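Local coordinates for soluble lytic murein transglycosylase (Escherichia coli, PDB 1QSA), which cleaves the glycosidic bonds between N-acetylmuramic acid and N-acetylglucosamine in peptidoglycan, forming a 1,6-anhydro bond in the muramic acid product, at residues E320-W324 against D571-E577; S566-A572 against E613-Y618. One frame throughout, in Å; residues are numbered along the deposited sequence.

Interaction 1 of 2, residues E320-W324 against D571-E577; sequences EWRYW and DAVAFVE
Trp324 enters the flank of the helix that starts at Ala572 with the outer rim of its six-membered ring, and the contact illustrates how one indole can fill the gap between two helices whose short axes stay 12.3 Å apart. With CG beside the backbone N (chi1 -72°), the indole extends across this gap. Its CZ2 lies 3.5 Å from the backbone N of Ala574, which meets the ring at its edge, close to the ring plane, while CH2 packs 3.7 Å from the methyl CB of Ala574. That amide donates to OD1 of Asp571, the N-cap residue, in a 2.8 Å capping bond; the indole edge thus lies against the helix's first turn, beside an amide whose hydrogen is spent on the cap. Val573 sets CG1, anti to its own N, against two aromatic side chains, 3.6 Å from Trp324 CZ2 and 4.0 Å from Tyr323 CE2. Tyr323 turns its edge to the Trp324 face, CD2 lying over the ring centre, and its OH gives a hydrogen bond to a water that passes one on to Asp571 OD2; Arg359 binds the same hydroxyl. At the other end, Glu577 runs alongside Trp324, pointing the other way, its CG 4.0 Å from Trp324 NE1, then bends at chi2 (57°) to bring OE1 to 3.6 Å from Glu320 CB. Its buried carboxylate is held by salt bridges to Lys589 and Arg293 and by the hydroxyl of Tyr352, which also bonds Trp324 NE1; the two cations probably offset the like charge of the nearby Glu320. No direct hydrogen bond joins the segments. The contact is a near-antiparallel helix-helix interface, crossing at -148°, that seats the lysozyme-like transglycosylase domain against the alpha-superhelix of Slt70.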
ATOM      1  N   GLU A 320      10.493  10.212 -15.853  1.00 13.56           N
ATOM      2  CA  GLU A 320      10.380  11.631 -15.543  1.00 14.32           C
ATOM      3  C   GLU A 320      11.626  12.451 -15.855  1.00 14.29           C
ATOM      4  O   GLU A 320      11.525  13.528 -16.454  1.00 13.25           O
ATOM      5  CB  GLU A 320       9.954  11.862 -14.081  1.00 15.10           C
ATOM      6  CG  GLU A 320      10.892  11.286 -13.006  1.00 15.83           C
ATOM      7  CD  GLU A 320      10.446   9.946 -12.483  1.00 17.75           C
ATOM      8  OE1 GLU A 320       9.920   9.133 -13.273  1.00 18.56           O
ATOM      9  OE2 GLU A 320      10.663   9.677 -11.282  1.00 17.41           O
ATOM     10  N   TRP A 321      12.800  11.929 -15.502  1.00 13.58           N
ATOM     11  CA  TRP A 321      14.029  12.679 -15.722  1.00 12.78           C
ATOM     12  C   TRP A 321      14.454  12.691 -17.183  1.00 13.39           C
ATOM     13  O   TRP A 321      15.121  13.629 -17.628  1.00 12.54           O
ATOM     14  CB  TRP A 321      15.129  12.224 -14.770  1.00 12.63           C
ATOM     15  CG  TRP A 321      14.683  12.217 -13.316  1.00 12.93           C
ATOM     16  CD1 TRP A 321      15.025  11.295 -12.374  1.00 13.25           C
ATOM     17  CD2 TRP A 321      13.778  13.140 -12.662  1.00 13.75           C
ATOM     18  NE1 TRP A 321      14.392  11.570 -11.181  1.00 13.00           N
ATOM     19  CE2 TRP A 321      13.623  12.696 -11.327  1.00 15.16           C
ATOM     20  CE3 TRP A 321      13.076  14.287 -13.078  1.00 14.17           C
ATOM     21  CZ2 TRP A 321      12.794  13.355 -10.396  1.00 14.90           C
ATOM     22  CZ3 TRP A 321      12.247  14.944 -12.150  1.00 12.05           C
ATOM     23  CH2 TRP A 321      12.117  14.471 -10.824  1.00 12.32           C
ATOM     24  N   ARG A 322      14.078  11.654 -17.929  1.00 13.02           N
ATOM     25  CA  ARG A 322      14.363  11.638 -19.359  1.00 13.99           C
ATOM     26  C   ARG A 322      13.483  12.711 -20.024  1.00 14.37           C
ATOM     27  O   ARG A 322      13.959  13.490 -20.863  1.00 13.11           O
ATOM     28  CB  ARG A 322      14.079  10.264 -19.957  1.00 15.27           C
ATOM     29  CG  ARG A 322      15.089   9.217 -19.518  1.00 18.21           C
ATOM     30  CD  ARG A 322      14.678   7.833 -19.960  1.00 26.30           C
ATOM     31  NE  ARG A 322      14.742   7.675 -21.409  1.00 31.47           N
ATOM     32  CZ  ARG A 322      14.045   6.773 -22.096  1.00 34.45           C
ATOM     33  NH1 ARG A 322      13.201   5.958 -21.477  1.00 32.42           N
ATOM     34  NH2 ARG A 322      14.172   6.705 -23.415  1.00 36.01           N
ATOM     35  N   TYR A 323      12.214  12.798 -19.612  1.00 12.32           N
ATOM     36  CA  TYR A 323      11.330  13.810 -20.189  1.00 10.89           C
ATOM     37  C   TYR A 323      11.842  15.209 -19.869  1.00 11.81           C
ATOM     38  O   TYR A 323      11.892  16.060 -20.755  1.00 12.40           O
ATOM     39  CB  TYR A 323       9.880  13.696 -19.676  1.00 12.60           C
ATOM     40  CG  TYR A 323       9.018  14.845 -20.199  1.00 12.49           C
ATOM     41  CD1 TYR A 323       8.469  14.808 -21.485  1.00 11.23           C
ATOM     42  CD2 TYR A 323       8.823  16.003 -19.434  1.00 13.39           C
ATOM     43  CE1 TYR A 323       7.758  15.901 -22.002  1.00 11.13           C
ATOM     44  CE2 TYR A 323       8.119  17.090 -19.936  1.00  9.42           C
ATOM     45  CZ  TYR A 323       7.591  17.035 -21.216  1.00 11.52           C
ATOM     46  OH  TYR A 323       6.901  18.105 -21.710  1.00 11.93           O
ATOM     47  N   TRP A 324      12.225  15.454 -18.618  1.00 10.56           N
ATOM     48  CA  TRP A 324      12.685  16.803 -18.264  1.00 11.72           C
ATOM     49  C   TRP A 324      14.025  17.158 -18.900  1.00 11.85           C
ATOM     50  O   TRP A 324      14.308  18.335 -19.149  1.00 12.51           O
ATOM     51  CB  TRP A 324      12.610  17.046 -16.754  1.00 11.06           C
ATOM     52  CG  TRP A 324      11.159  17.195 -16.319  1.00  9.64           C
ATOM     53  CD1 TRP A 324      10.408  16.278 -15.624  1.00 11.84           C
ATOM     54  CD2 TRP A 324      10.262  18.266 -16.657  1.00 12.17           C
ATOM     55  NE1 TRP A 324       9.102  16.703 -15.529  1.00  8.91           N
ATOM     56  CE2 TRP A 324       8.980  17.918 -16.151  1.00 10.66           C
ATOM     57  CE3 TRP A 324      10.415  19.484 -17.344  1.00 11.78           C
ATOM     58  CZ2 TRP A 324       7.858  18.738 -16.312  1.00 12.08           C
ATOM     59  CZ3 TRP A 324       9.291  20.307 -17.504  1.00 12.85           C
ATOM     60  CH2 TRP A 324       8.027  19.925 -16.987  1.00 11.38           C
ATOM     61  N   ASP A 571       3.971  24.749 -16.082  1.00 11.88           N
ATOM     62  CA  ASP A 571       3.045  24.042 -16.953  1.00 11.37           C
ATOM     63  C   ASP A 571       2.400  22.827 -16.273  1.00 10.85           C
ATOM     64  O   ASP A 571       2.706  22.512 -15.120  1.00  9.57           O
ATOM     65  CB  ASP A 571       3.670  23.710 -18.330  1.00 11.97           C
ATOM     66  CG  ASP A 571       4.742  22.613 -18.288  1.00 16.13           C
ATOM     67  OD1 ASP A 571       4.803  21.805 -17.350  1.00 14.68           O
ATOM     68  OD2 ASP A 571       5.519  22.536 -19.260  1.00 17.63           O
ATOM     69  N   ALA A 572       1.471  22.188 -16.981  1.00 10.37           N
ATOM     70  CA  ALA A 572       0.729  21.037 -16.456  1.00  9.88           C
ATOM     71  C   ALA A 572       1.594  19.877 -15.973  1.00  9.45           C
ATOM     72  O   ALA A 572       1.360  19.318 -14.889  1.00 11.72           O
ATOM     73  CB  ALA A 572      -0.251  20.539 -17.507  1.00 10.43           C
ATOM     74  N   VAL A 573       2.612  19.531 -16.757  1.00  9.24           N
ATOM     75  CA  VAL A 573       3.492  18.412 -16.420  1.00 10.41           C
ATOM     76  C   VAL A 573       4.352  18.762 -15.212  1.00  9.21           C
ATOM     77  O   VAL A 573       4.541  17.937 -14.336  1.00  9.61           O
ATOM     78  CB  VAL A 573       4.404  18.025 -17.619  1.00 10.39           C
ATOM     79  CG1 VAL A 573       5.099  16.693 -17.354  1.00 10.78           C
ATOM     80  CG2 VAL A 573       3.586  17.959 -18.919  1.00 12.47           C
ATOM     81  N   ALA A 574       4.850  20.002 -15.165  1.00 10.08           N
ATOM     82  CA  ALA A 574       5.673  20.453 -14.040  1.00 10.75           C
ATOM     83  C   ALA A 574       4.831  20.474 -12.756  1.00 10.76           C
ATOM     84  O   ALA A 574       5.319  20.108 -11.679  1.00  9.96           O
ATOM     85  CB  ALA A 574       6.253  21.840 -14.326  1.00 11.15           C
ATOM     86  N   PHE A 575       3.563  20.861 -12.866  1.00  9.32           N
ATOM     87  CA  PHE A 575       2.698  20.866 -11.683  1.00  8.93           C
ATOM     88  C   PHE A 575       2.508  19.424 -11.150  1.00  9.19           C
ATOM     89  O   PHE A 575       2.653  19.180  -9.963  1.00 10.67           O
ATOM     90  CB  PHE A 575       1.349  21.515 -11.968  1.00 10.72           C
ATOM     91  CG  PHE A 575       0.487  21.640 -10.750  1.00 10.74           C
ATOM     92  CD1 PHE A 575       0.638  22.717  -9.876  1.00 12.11           C
ATOM     93  CD2 PHE A 575      -0.419  20.635 -10.424  1.00  9.75           C
ATOM     94  CE1 PHE A 575      -0.107  22.774  -8.688  1.00 13.78           C
ATOM     95  CE2 PHE A 575      -1.164  20.682  -9.247  1.00 12.27           C
ATOM     96  CZ  PHE A 575      -0.999  21.758  -8.381  1.00 10.93           C
ATOM     97  N   VAL A 576       2.251  18.470 -12.042  1.00  8.66           N
ATOM     98  CA  VAL A 576       2.080  17.074 -11.616  1.00  8.61           C
ATOM     99  C   VAL A 576       3.364  16.534 -10.974  1.00  8.41           C
ATOM    100  O   VAL A 576       3.338  15.976  -9.869  1.00  9.93           O
ATOM    101  CB  VAL A 576       1.712  16.165 -12.819  1.00  9.44           C
ATOM    102  CG1 VAL A 576       1.768  14.664 -12.416  1.00  8.74           C
ATOM    103  CG2 VAL A 576       0.318  16.509 -13.321  1.00 10.03           C
ATOM    104  N   GLU A 577       4.497  16.751 -11.639  1.00  9.36           N
ATOM    105  CA  GLU A 577       5.766  16.231 -11.147  1.00  9.26           C
ATOM    106  C   GLU A 577       6.239  16.848  -9.837  1.00  9.93           C
ATOM    107  O   GLU A 577       6.929  16.190  -9.053  1.00 11.80           O
ATOM    108  CB  GLU A 577       6.861  16.369 -12.216  1.00  8.86           C
ATOM    109  CG  GLU A 577       8.107  15.557 -11.875  1.00 10.45           C
ATOM    110  CD  GLU A 577       7.791  14.085 -11.678  1.00 10.06           C
ATOM    111  OE1 GLU A 577       7.158  13.490 -12.559  1.00 11.58           O
ATOM    112  OE2 GLU A 577       8.154  13.511 -10.638  1.00 12.87           O
TER
HETATM  113  O   HOH W   1       6.871  20.304 -20.253  1.00 16.49           O

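Interaction 2 of 2, residues S566-A572 against E613-Y618; sequences SAGRIDA and EWGRRY. With GOL (glycerol), chain Q.
Tyr618 CG stands beside its backbone N (chi1 -70°), which lays the ring along residues 571-572, while Ser566 OG, turned between its own N and carbonyl carbon (chi1 43°), faces the chain's terminal carboxylate. The motif that receives the carboxylate is a type I' beta turn, Ser566 to Arg569, at the start of the loop between helix 556-566 and helix 572-578. Tyr618 O accepts from Ser566 OG at 2.8 Å and from Gly568 N at 3.0 Å, the two donors arriving from opposite faces of its plane. The other oxygen, OXT, takes a nearly straight bond from Ile570 N (169°), and Tyr618 N returns one to Ile570 O, so both carboxylate oxygens and the last amide are engaged by the loop. Within the turn, Arg569 NE bonds Ser566 O, which lies in the guanidinium plane although NE stands above the carbonyl plane; NH2 of the same group binds Asn565 O. The tyrosine ring takes Ala572 CA over one face as a CH-pi contact, 3.7 Å from its centroid; its hydroxyl gives a bond to Glu613 O and also meets Asn544. A glycerol, probably from the crystallisation liquor, packs C3 over a face of the Trp614 ring and bonds Asp571 OD2 through O2. Beside it, one water accepts from Ala572 N and donates to Trp614 O and, at 2.6 Å, to Arg616 O.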
ATOM      1  N   SER A 566       3.026  27.195  -6.714  1.00 12.43           N
ATOM      2  CA  SER A 566       3.462  27.331  -8.103  1.00 13.38           C
ATOM      3  C   SER A 566       3.091  28.734  -8.600  1.00 13.31           C
ATOM      4  O   SER A 566       3.828  29.339  -9.381  1.00 13.44           O
ATOM      5  CB  SER A 566       2.850  26.221  -8.977  1.00 13.63           C
ATOM      6  OG  SER A 566       1.478  26.019  -8.677  1.00 12.54           O
ATOM      7  N   ALA A 567       1.933  29.220  -8.157  1.00 13.69           N
ATOM      8  CA  ALA A 567       1.470  30.574  -8.467  1.00 13.40           C
ATOM      9  C   ALA A 567       1.405  31.004  -9.939  1.00 12.94           C
ATOM     10  O   ALA A 567       1.714  32.161 -10.266  1.00 13.66           O
ATOM     11  CB  ALA A 567       2.296  31.576  -7.657  1.00 15.87           C
ATOM     12  N   GLY A 568       0.978  30.089 -10.810  1.00 11.93           N
ATOM     13  CA  GLY A 568       0.838  30.392 -12.227  1.00 13.23           C
ATOM     14  C   GLY A 568       2.107  30.456 -13.062  1.00 13.90           C
ATOM     15  O   GLY A 568       2.059  30.836 -14.236  1.00 15.57           O
ATOM     16  N   ARG A 569       3.222  30.019 -12.482  1.00 13.79           N
ATOM     17  CA  ARG A 569       4.519  30.061 -13.149  1.00 13.00           C
ATOM     18  C   ARG A 569       4.906  28.830 -13.962  1.00 14.36           C
ATOM     19  O   ARG A 569       5.869  28.883 -14.729  1.00 12.34           O
ATOM     20  CB  ARG A 569       5.626  30.268 -12.109  1.00 12.83           C
ATOM     21  CG  ARG A 569       5.611  31.625 -11.395  1.00 14.14           C
ATOM     22  CD  ARG A 569       6.680  31.675 -10.309  1.00 13.76           C
ATOM     23  NE  ARG A 569       6.399  30.766  -9.195  1.00 12.91           N
ATOM     24  CZ  ARG A 569       7.176  30.632  -8.126  1.00 14.13           C
ATOM     25  NH1 ARG A 569       8.302  31.341  -8.011  1.00 15.49           N
ATOM     26  NH2 ARG A 569       6.832  29.792  -7.172  1.00 13.09           N
ATOM     27  N   ILE A 570       4.167  27.731 -13.815  1.00 12.63           N
ATOM     28  CA  ILE A 570       4.582  26.484 -14.482  1.00 11.89           C
ATOM     29  C   ILE A 570       3.549  25.804 -15.379  1.00 12.26           C
ATOM     30  O   ILE A 570       2.397  26.234 -15.455  1.00 13.05           O
ATOM     31  CB  ILE A 570       5.108  25.470 -13.427  1.00 12.02           C
ATOM     32  CG1 ILE A 570       3.942  24.898 -12.606  1.00 11.10           C
ATOM     33  CG2 ILE A 570       6.105  26.173 -12.484  1.00 11.06           C
ATOM     34  CD1 ILE A 570       4.377  24.053 -11.404  1.00 12.50           C
ATOM     35  N   ASP A 571       3.971  24.749 -16.082  1.00 11.88           N
ATOM     36  CA  ASP A 571       3.045  24.042 -16.953  1.00 11.37           C
ATOM     37  C   ASP A 571       2.400  22.827 -16.273  1.00 10.85           C
ATOM     38  O   ASP A 571       2.706  22.512 -15.120  1.00  9.57           O
ATOM     39  CB  ASP A 571       3.670  23.710 -18.330  1.00 11.97           C
ATOM     40  CG  ASP A 571       4.742  22.613 -18.288  1.00 16.13           C
ATOM     41  OD1 ASP A 571       4.803  21.805 -17.350  1.00 14.68           O
ATOM     42  OD2 ASP A 571       5.519  22.536 -19.260  1.00 17.63           O
ATOM     43  N   ALA A 572       1.471  22.188 -16.981  1.00 10.37           N
ATOM     44  CA  ALA A 572       0.729  21.037 -16.456  1.00  9.88           C
ATOM     45  C   ALA A 572       1.594  19.877 -15.973  1.00  9.45           C
ATOM     46  O   ALA A 572       1.360  19.318 -14.889  1.00 11.72           O
ATOM     47  CB  ALA A 572      -0.251  20.539 -17.507  1.00 10.43           C
ATOM     48  N   GLU A 613      -6.398  21.855 -20.172  1.00 13.47           N
ATOM     49  CA  GLU A 613      -5.511  21.361 -19.123  1.00 12.31           C
ATOM     50  C   GLU A 613      -4.052  21.525 -19.547  1.00 12.59           C
ATOM     51  O   GLU A 613      -3.203  21.965 -18.758  1.00 12.77           O
ATOM     52  CB  GLU A 613      -5.793  19.878 -18.855  1.00 11.66           C
ATOM     53  CG  GLU A 613      -7.123  19.616 -18.157  1.00 13.14           C
ATOM     54  CD  GLU A 613      -7.544  18.153 -18.216  1.00 13.50           C
ATOM     55  OE1 GLU A 613      -7.059  17.424 -19.098  1.00 11.86           O
ATOM     56  OE2 GLU A 613      -8.379  17.733 -17.388  1.00 11.88           O
ATOM     57  N   TRP A 614      -3.759  21.140 -20.788  1.00 13.34           N
ATOM     58  CA  TRP A 614      -2.404  21.203 -21.333  1.00 13.50           C
ATOM     59  C   TRP A 614      -1.811  22.611 -21.394  1.00 14.26           C
ATOM     60  O   TRP A 614      -0.620  22.789 -21.135  1.00 15.84           O
ATOM     61  CB  TRP A 614      -2.388  20.591 -22.743  1.00 13.68           C
ATOM     62  CG  TRP A 614      -1.017  20.463 -23.372  1.00 16.94           C
ATOM     63  CD1 TRP A 614      -0.461  21.275 -24.337  1.00 16.93           C
ATOM     64  CD2 TRP A 614      -0.047  19.445 -23.103  1.00 15.44           C
ATOM     65  NE1 TRP A 614       0.792  20.817 -24.676  1.00 19.47           N
ATOM     66  CE2 TRP A 614       1.074  19.696 -23.941  1.00 17.12           C
ATOM     67  CE3 TRP A 614      -0.012  18.346 -22.243  1.00 16.16           C
ATOM     68  CZ2 TRP A 614       2.214  18.881 -23.936  1.00 17.83           C
ATOM     69  CZ3 TRP A 614       1.126  17.531 -22.238  1.00 17.83           C
ATOM     70  CH2 TRP A 614       2.222  17.808 -23.083  1.00 17.07           C
ATOM     71  N   GLY A 615      -2.649  23.593 -21.706  1.00 15.50           N
ATOM     72  CA  GLY A 615      -2.176  24.966 -21.869  1.00 17.31           C
ATOM     73  C   GLY A 615      -2.302  25.961 -20.734  1.00 17.49           C
ATOM     74  O   GLY A 615      -1.753  27.057 -20.813  1.00 19.06           O
ATOM     75  N   ARG A 616      -3.016  25.583 -19.683  1.00 15.67           N
ATOM     76  CA  ARG A 616      -3.243  26.428 -18.518  1.00 16.70           C
ATOM     77  C   ARG A 616      -1.939  26.756 -17.773  1.00 16.28           C
ATOM     78  O   ARG A 616      -0.957  26.018 -17.858  1.00 14.51           O
ATOM     79  CB  ARG A 616      -4.198  25.704 -17.568  0.51 17.08           C
ATOM     80  CG  ARG A 616      -4.550  26.498 -16.352  0.51 19.71           C
ATOM     81  CD  ARG A 616      -4.956  25.613 -15.206  0.51 18.55           C
ATOM     82  NE  ARG A 616      -4.865  26.380 -13.975  0.51 20.12           N
ATOM     83  CZ  ARG A 616      -5.884  27.016 -13.414  0.51 19.57           C
ATOM     84  NH1 ARG A 616      -7.098  26.920 -13.938  0.51 19.89           N
ATOM     85  NH2 ARG A 616      -5.692  27.707 -12.298  0.51 19.51           N
ATOM     86  N   ARG A 617      -1.930  27.894 -17.076  1.00 16.34           N
ATOM     87  CA  ARG A 617      -0.792  28.266 -16.244  1.00 18.06           C
ATOM     88  C   ARG A 617      -1.080  27.611 -14.880  1.00 16.04           C
ATOM     89  O   ARG A 617      -2.228  27.573 -14.435  1.00 17.90           O
ATOM     90  CB  ARG A 617      -0.678  29.792 -16.117  1.00 21.80           C
ATOM     91  CG  ARG A 617      -0.486  30.515 -17.454  1.00 28.89           C
ATOM     92  CD  ARG A 617      -0.238  32.025 -17.270  1.00 34.36           C
ATOM     93  NE  ARG A 617      -1.046  32.585 -16.185  1.00 39.00           N
ATOM     94  CZ  ARG A 617      -0.539  33.168 -15.098  1.00 40.77           C
ATOM     95  NH1 ARG A 617       0.772  33.313 -14.960  1.00 38.27           N
ATOM     96  NH2 ARG A 617      -1.350  33.634 -14.155  1.00 42.49           N
ATOM     97  N   TYR A 618      -0.058  27.034 -14.257  1.00 12.32           N
ATOM     98  CA  TYR A 618      -0.212  26.360 -12.969  1.00 12.82           C
ATOM     99  C   TYR A 618       0.632  27.051 -11.900  1.00 13.46           C
ATOM    100  O   TYR A 618       0.137  27.215 -10.771  1.00 15.03           O
ATOM    101  CB  TYR A 618       0.212  24.881 -13.081  1.00 11.80           C
ATOM    102  CG  TYR A 618      -0.725  24.019 -13.898  1.00 11.35           C
ATOM    103  CD1 TYR A 618      -0.771  24.118 -15.297  1.00 11.01           C
ATOM    104  CD2 TYR A 618      -1.603  23.119 -13.272  1.00 11.80           C
ATOM    105  CE1 TYR A 618      -1.668  23.351 -16.046  1.00 10.79           C
ATOM    106  CE2 TYR A 618      -2.501  22.361 -14.015  1.00 10.08           C
ATOM    107  CZ  TYR A 618      -2.529  22.484 -15.395  1.00 11.28           C
ATOM    108  OH  TYR A 618      -3.437  21.741 -16.110  1.00 11.25           O
ATOM    109  OXT TYR A 618       1.778  27.429 -12.200  1.00 13.89           O
TER
HETATM  110  C1  GOL Q 902       4.422  21.450 -22.867  1.00 18.58           C
HETATM  111  O1  GOL Q 902       4.846  22.396 -23.829  1.00 18.86           O
HETATM  112  C2  GOL Q 902       3.279  22.022 -22.037  1.00 19.20           C
HETATM  113  O2  GOL Q 902       3.734  23.206 -21.366  1.00 19.69           O
HETATM  114  C3  GOL Q 902       2.825  20.992 -21.003  1.00 17.78           C
HETATM  115  O3  GOL Q 902       1.801  21.527 -20.187  1.00 18.51           O
HETATM  116  O   HOH W   2       0.842  34.382 -11.941  1.00 27.88           O
HETATM  117  O   HOH W   3       0.499  24.190 -19.080  1.00 17.39           O

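How the interactions relate
Both interactions hold the N-terminus of helix 572-578, sharing Asp571 and Ala572. Interaction 1 is buried and joins that helix to helix 319-331, far back in the sequence; aromatic and aliphatic packing dominates, and its polar groups are met largely by residues beyond the two segments. Interaction 2 lies farther from the chain's centre and is only partly buried. There the C-terminal tail is fixed to the loop 566-572 chiefly by main-chain hydrogen bonds and its carboxylate, with exposed arginines and a glycerol alongside. The two meet through Phe575, which turns from interaction 1 to pack its CG 3.6 Å from Tyr618 CD2.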